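Local coordinates for uncharacterized protein (Bacteroides uniformis, PDB 4Q53) that is of unknown function but has a cystatin-like fold and belongs to the DUF4783 family of the NTF2 clan, at residues G10-G15 against G58-N63; V62-K67 against F73-L78. All blocks are in the same frame, centred on the assembly; numbering follows the deposited sequence.

Contact 1: G10-G15 against G58-N63; sequences GAFKEG and GSFNVN
Phe-12 and Phe-60 make the apolar half of this contact between helix 6-14 and the outer strand 57-67. The CB of Phe-12 sits over one face of the Phe-60 ring, 4.0 Å from its centroid, a CH-pi contact that comes closest at Phe-60 CD2, 3.6 Å from Phe-12 CB. Phe-60 holds CG opposite its backbone N (chi1 -178°), which directs the ring toward the helix. The two rings lie obliquely, planes at 34°, and Phe-12 turns its own ring onward into the core, where Phe-52 meets it edge-to-face and Leu-20 and Val-87 pack nearby. Ile-9, one turn back on the helix, also touches Phe-60.

The polar half belongs to Lys-13. Its chain crosses the Phe-60 side chain at about a right angle, CG 3.9 Å from Phe-60 CB, then bends at the last torsion (chi4 -73°) to donate a hydrogen bond from Lys-13 NZ to Phe-60 O, 2.9 Å long and nearly in line with the carbonyl.

Two waters fill out the polar side. One accepts from both Lys-13 NZ and Phe-60 N; the other donates to Lys-13 O and, weakly, to Gly-58 O, beside the classic bulge that Gly-58 and Ser-59 form opposite Met-79. Aromatic packing thus lies on the buried side, while on the exposed side the lysine and its water satisfy the carbonyl and N-H of Phe-60.

Contact 2: V62-K67 against F73-L78; sequences VNHQGK and FVIGIL
Phe-73 reaches across to the neighbouring strand and lays its ring over the backbone of Gln-65 and Gly-66. From CB the side chain leaves with CG between the backbone N and the carbonyl carbon (chi1 67°), which swings the ring over the partner strand. Phe-73 CD1 comes 3.6 Å from Gly-66 O, while CD2 lies near Gln-65 CA. Farther out, CE1 passes close to Gly-66 N and CA, and Phe-73 CE2 points into the face of the His-64 imidazole, 3.7 Å from His-64 CG. Gly-66 N lies over the ring centre, and CZ at the tip meets His-64 CE1. The Phe-73 and His-64 rings are edge-to-face, planes at 84°, with the phenyl as the edge. Gly-66 leaves room for this, since a CB there would press on Phe-73 CE1. Replacing this phenyl ring by the methyl of an alanine is likely to uncover the Gly-66 backbone and leave the His-64 face without its edge-on partner.

The backbones of Phe-73 and Gly-66 exchange two hydrogen bonds, and Ile-75 N donates to His-64 O at 2.8 Å. On the other face Val-62 CG2 packs 3.7 Å from Val-74 CG1. Ile-75 O takes Asn-63 N at 2.9 Å and, weakly, His-64 N at 3.3 Å. Two successive residues facing one define a classic beta bulge, here set within the antiparallel hairpin of strands 57-67 and 71-80, part of the curved sheet of this cystatin-like fold.

Contacts 1 and 2 share Val-62 and Asn-63 and use successive lengths of strand 57-67. Contact 1 joins that strand to helix 6-14 and is partly buried, its phenylalanines in the core and its lysine exposed; contact 2 pairs the strand with 71-80 at the surface. The chemistry follows: a lysine on one strand carbonyl and waters bridging helix and strand in contact 1, antiparallel backbone bonding interrupted by a bulge, with an aromatic pair on one face, in contact 2. A probable hydrogen bond from Ile-77 N to Asn-61 O continues the pairing between them, and the Phe-60 ring packs against Gly-76. Ile-9 touches both Phe-60 and Val-62, carrying the helix packing onto the hairpin.

Contact 1: G10-G15 against G58-N63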
loop_
_atom_site.group_PDB
_atom_site.type_symbol
_atom_site.label_atom_id
_atom_site.label_comp_id
_atom_site.label_asym_id
_atom_site.label_seq_id
_atom_site.Cartn_x
_atom_site.Cartn_y
_atom_site.Cartn_z
ATOM N N GLY A 10 -0.181 -4.985 -8.172
ATOM C CA GLY A 10 -0.165 -4.346 -9.474
ATOM C C GLY A 10 -0.268 -2.834 -9.370
ATOM O O GLY A 10 0.395 -2.103 -10.112
ATOM N N ALA A 11 -1.107 -2.356 -8.461
ATOM C CA ALA A 11 -1.261 -0.924 -8.262
ATOM C C ALA A 11 0.044 -0.283 -7.821
ATOM O O ALA A 11 0.394 0.805 -8.279
ATOM C CB ALA A 11 -2.351 -0.647 -7.254
ATOM N N PHE A 12 0.765 -0.937 -6.910
ATOM C CA PHE A 12 2.070 -0.439 -6.507
ATOM C C PHE A 12 3.078 -0.510 -7.644
ATOM O O PHE A 12 3.839 0.427 -7.845
ATOM C CB PHE A 12 2.596 -1.180 -5.279
ATOM C CG PHE A 12 2.155 -0.571 -3.979
ATOM C CD1 PHE A 12 0.988 -0.969 -3.383
ATOM C CD2 PHE A 12 2.910 0.419 -3.369
ATOM C CE1 PHE A 12 0.569 -0.399 -2.197
ATOM C CE2 PHE A 12 2.486 1.010 -2.182
ATOM C CZ PHE A 12 1.324 0.594 -1.593
ATOM N N LYS A 13 3.079 -1.608 -8.398
ATOM C CA LYS A 13 3.996 -1.743 -9.536
ATOM C C LYS A 13 3.824 -0.598 -10.535
ATOM O O LYS A 13 4.787 -0.132 -11.158
ATOM C CB LYS A 13 3.768 -3.066 -10.270
ATOM C CG LYS A 13 4.367 -4.266 -9.552
ATOM C CD LYS A 13 4.058 -5.552 -10.305
ATOM C CE LYS A 13 4.765 -6.755 -9.716
ATOM N NZ LYS A 13 6.233 -6.764 -9.993
ATOM N N GLU A 14 2.588 -0.136 -10.670
ATOM C CA GLU A 14 2.252 0.896 -11.642
ATOM C C GLU A 14 2.179 2.292 -11.028
ATOM O O GLU A 14 1.954 3.265 -11.739
ATOM C CB GLU A 14 0.910 0.569 -12.283
ATOM C CG GLU A 14 0.848 -0.814 -12.913
ATOM C CD GLU A 14 -0.566 -1.234 -13.220
ATOM O OE1 GLU A 14 -1.376 -0.357 -13.586
ATOM O OE2 GLU A 14 -0.886 -2.431 -13.066
ATOM N N GLY A 15 2.341 2.400 -9.712
ATOM C CA GLY A 15 2.250 3.696 -9.059
ATOM C C GLY A 15 0.893 4.333 -9.301
ATOM O O GLY A 15 0.794 5.534 -9.579
ATOM N N GLY A 58 9.571 2.539 -10.281
ATOM C CA GLY A 58 10.253 1.679 -11.228
ATOM C C GLY A 58 9.907 0.212 -11.078
ATOM O O GLY A 58 9.776 -0.493 -12.073
ATOM N N SER A 59 9.780 -0.271 -9.845
ATOM C CA SER A 59 9.437 -1.668 -9.617
ATOM C C SER A 59 8.865 -1.845 -8.225
ATOM O O SER A 59 9.110 -1.026 -7.321
ATOM C CB SER A 59 10.665 -2.574 -9.802
ATOM O OG SER A 59 11.649 -2.359 -8.796
ATOM N N PHE A 60 8.103 -2.920 -8.052
ATOM C CA PHE A 60 7.660 -3.368 -6.736
ATOM C C PHE A 60 7.788 -4.875 -6.729
ATOM O O PHE A 60 7.225 -5.557 -7.577
ATOM C CB PHE A 60 6.225 -2.939 -6.444
ATOM C CG PHE A 60 5.739 -3.342 -5.085
ATOM C CD1 PHE A 60 6.421 -2.954 -3.952
ATOM C CD2 PHE A 60 4.606 -4.111 -4.948
ATOM C CE1 PHE A 60 5.979 -3.323 -2.688
ATOM C CE2 PHE A 60 4.162 -4.477 -3.697
ATOM C CZ PHE A 60 4.860 -4.086 -2.566
ATOM N N ASN A 61 8.547 -5.381 -5.773
ATOM C CA ASN A 61 8.764 -6.807 -5.650
ATOM C C ASN A 61 8.438 -7.269 -4.251
ATOM O O ASN A 61 9.024 -6.792 -3.273
ATOM C CB ASN A 61 10.204 -7.163 -5.991
ATOM C CG ASN A 61 10.507 -6.981 -7.473
ATOM O OD1 ASN A 61 10.200 -7.847 -8.293
ATOM N ND2 ASN A 61 11.097 -5.849 -7.823
ATOM N N VAL A 62 7.522 -8.220 -4.174
ATOM C CA VAL A 62 7.075 -8.789 -2.916
ATOM C C VAL A 62 8.026 -9.898 -2.494
ATOM O O VAL A 62 8.490 -10.669 -3.329
ATOM C CB VAL A 62 5.651 -9.329 -3.064
ATOM C CG1 VAL A 62 5.167 -10.036 -1.808
ATOM C CG2 VAL A 62 4.698 -8.192 -3.426
ATOM N N ASN A 63 8.305 -9.973 -1.193
ATOM C CA ASN A 63 9.110 -11.070 -0.642
ATOM C C ASN A 63 8.440 -11.875 0.467
ATOM O O ASN A 63 8.981 -12.882 0.892
ATOM C CB ASN A 63 10.489 -10.563 -0.197
ATOM C CG ASN A 63 11.290 -10.045 -1.357
ATOM O OD1 ASN A 63 11.607 -10.785 -2.276
ATOM N ND2 ASN A 63 11.607 -8.750 -1.339
HETATM O O HOH W 1 7.706 -4.379 -10.694
HETATM O O HOH W 2 6.804 -2.140 -12.288
#

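Contact 2: V62-K67 against F73-L78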
loop_
_atom_site.group_PDB
_atom_site.type_symbol
_atom_site.label_atom_id
_atom_site.label_comp_id
_atom_site.label_asym_id
_atom_site.label_seq_id
_atom_site.Cartn_x
_atom_site.Cartn_y
_atom_site.Cartn_z
ATOM N N VAL A 62 7.522 -8.220 -4.174
ATOM C CA VAL A 62 7.075 -8.789 -2.916
ATOM C C VAL A 62 8.026 -9.898 -2.494
ATOM O O VAL A 62 8.490 -10.669 -3.329
ATOM C CB VAL A 62 5.651 -9.329 -3.064
ATOM C CG1 VAL A 62 5.167 -10.036 -1.808
ATOM C CG2 VAL A 62 4.698 -8.192 -3.426
ATOM N N ASN A 63 8.305 -9.973 -1.193
ATOM C CA ASN A 63 9.110 -11.070 -0.642
ATOM C C ASN A 63 8.440 -11.875 0.467
ATOM O O ASN A 63 8.981 -12.882 0.892
ATOM C CB ASN A 63 10.489 -10.563 -0.197
ATOM C CG ASN A 63 11.290 -10.045 -1.357
ATOM O OD1 ASN A 63 11.607 -10.785 -2.276
ATOM N ND2 ASN A 63 11.607 -8.750 -1.339
ATOM N N HIS A 64 7.262 -11.452 0.924
ATOM C CA HIS A 64 6.525 -12.251 1.906
ATOM C C HIS A 64 5.086 -11.816 1.883
ATOM O O HIS A 64 4.791 -10.614 1.948
ATOM C CB HIS A 64 7.122 -11.997 3.265
ATOM C CG HIS A 64 6.790 -12.976 4.348
ATOM N ND1 HIS A 64 6.141 -14.185 4.194
ATOM C CD2 HIS A 64 7.103 -12.891 5.659
ATOM C CE1 HIS A 64 6.055 -14.774 5.382
ATOM N NE2 HIS A 64 6.647 -14.022 6.279
ATOM N N GLN A 65 4.178 -12.776 1.799
ATOM C CA GLN A 65 2.762 -12.470 1.878
ATOM C C GLN A 65 2.014 -13.651 2.462
ATOM O O GLN A 65 2.488 -14.786 2.425
ATOM C CB GLN A 65 2.211 -12.110 0.502
ATOM C CG GLN A 65 2.467 -13.147 -0.544
ATOM C CD GLN A 65 2.057 -12.679 -1.914
ATOM O OE1 GLN A 65 0.905 -12.313 -2.136
ATOM N NE2 GLN A 65 3.004 -12.662 -2.837
ATOM N N GLY A 66 0.851 -13.396 3.031
ATOM C CA GLY A 66 0.092 -14.493 3.572
ATOM C C GLY A 66 -1.240 -14.018 4.070
ATOM O O GLY A 66 -1.465 -12.819 4.239
ATOM N N LYS A 67 -2.144 -14.964 4.303
ATOM C CA LYS A 67 -3.447 -14.625 4.838
ATOM C C LYS A 67 -4.063 -15.742 5.646
ATOM O O LYS A 67 -3.778 -16.931 5.436
ATOM C CB LYS A 67 -4.398 -14.218 3.719
ATOM C CG LYS A 67 -4.621 -15.289 2.668
ATOM C CD LYS A 67 -5.693 -14.844 1.690
ATOM C CE LYS A 67 -5.692 -15.688 0.433
ATOM N NZ LYS A 67 -5.986 -17.114 0.718
ATOM N N PHE A 73 -1.320 -10.035 4.821
ATOM C CA PHE A 73 -0.239 -9.078 4.715
ATOM C C PHE A 73 0.537 -9.290 3.419
ATOM O O PHE A 73 0.601 -10.411 2.895
ATOM C CB PHE A 73 0.722 -9.197 5.921
ATOM C CG PHE A 73 1.485 -10.494 5.961
ATOM C CD1 PHE A 73 0.945 -11.615 6.568
ATOM C CD2 PHE A 73 2.737 -10.597 5.378
ATOM C CE1 PHE A 73 1.640 -12.813 6.594
ATOM C CE2 PHE A 73 3.424 -11.786 5.402
ATOM C CZ PHE A 73 2.878 -12.889 6.005
ATOM N N VAL A 74 1.135 -8.200 2.934
ATOM C CA VAL A 74 2.074 -8.177 1.816
ATOM C C VAL A 74 3.260 -7.280 2.211
ATOM O O VAL A 74 3.070 -6.150 2.683
ATOM C CB VAL A 74 1.403 -7.618 0.541
ATOM C CG1 VAL A 74 2.431 -7.391 -0.554
ATOM C CG2 VAL A 74 0.295 -8.555 0.081
ATOM N N ILE A 75 4.472 -7.797 2.020
ATOM C CA ILE A 75 5.695 -7.071 2.327
ATOM C C ILE A 75 6.589 -7.091 1.110
ATOM O O ILE A 75 6.853 -8.150 0.541
ATOM C CB ILE A 75 6.457 -7.718 3.520
ATOM C CG1 ILE A 75 5.532 -7.758 4.737
ATOM C CG2 ILE A 75 7.720 -6.928 3.869
ATOM C CD1 ILE A 75 6.063 -8.583 5.866
ATOM N N GLY A 76 7.075 -5.923 0.704
ATOM C CA GLY A 76 7.925 -5.857 -0.459
ATOM C C GLY A 76 8.751 -4.598 -0.521
ATOM O O GLY A 76 8.669 -3.725 0.352
ATOM N N ILE A 77 9.521 -4.503 -1.596
ATOM C CA ILE A 77 10.411 -3.381 -1.834
ATOM C C ILE A 77 9.959 -2.608 -3.062
ATOM O O ILE A 77 9.800 -3.165 -4.157
ATOM C CB ILE A 77 11.876 -3.834 -2.049
ATOM C CG1 ILE A 77 12.418 -4.595 -0.847
ATOM C CG2 ILE A 77 12.784 -2.660 -2.358
ATOM C CD1 ILE A 77 12.764 -3.761 0.313
ATOM N N LEU A 78 9.776 -1.304 -2.862
ATOM C CA LEU A 78 9.364 -0.377 -3.907
ATOM C C LEU A 78 10.555 0.460 -4.331
ATOM O O LEU A 78 11.094 1.213 -3.531
ATOM C CB LEU A 78 8.252 0.527 -3.372
ATOM C CG LEU A 78 7.550 1.448 -4.363
ATOM C CD1 LEU A 78 6.651 0.644 -5.293
ATOM C CD2 LEU A 78 6.764 2.501 -3.626
#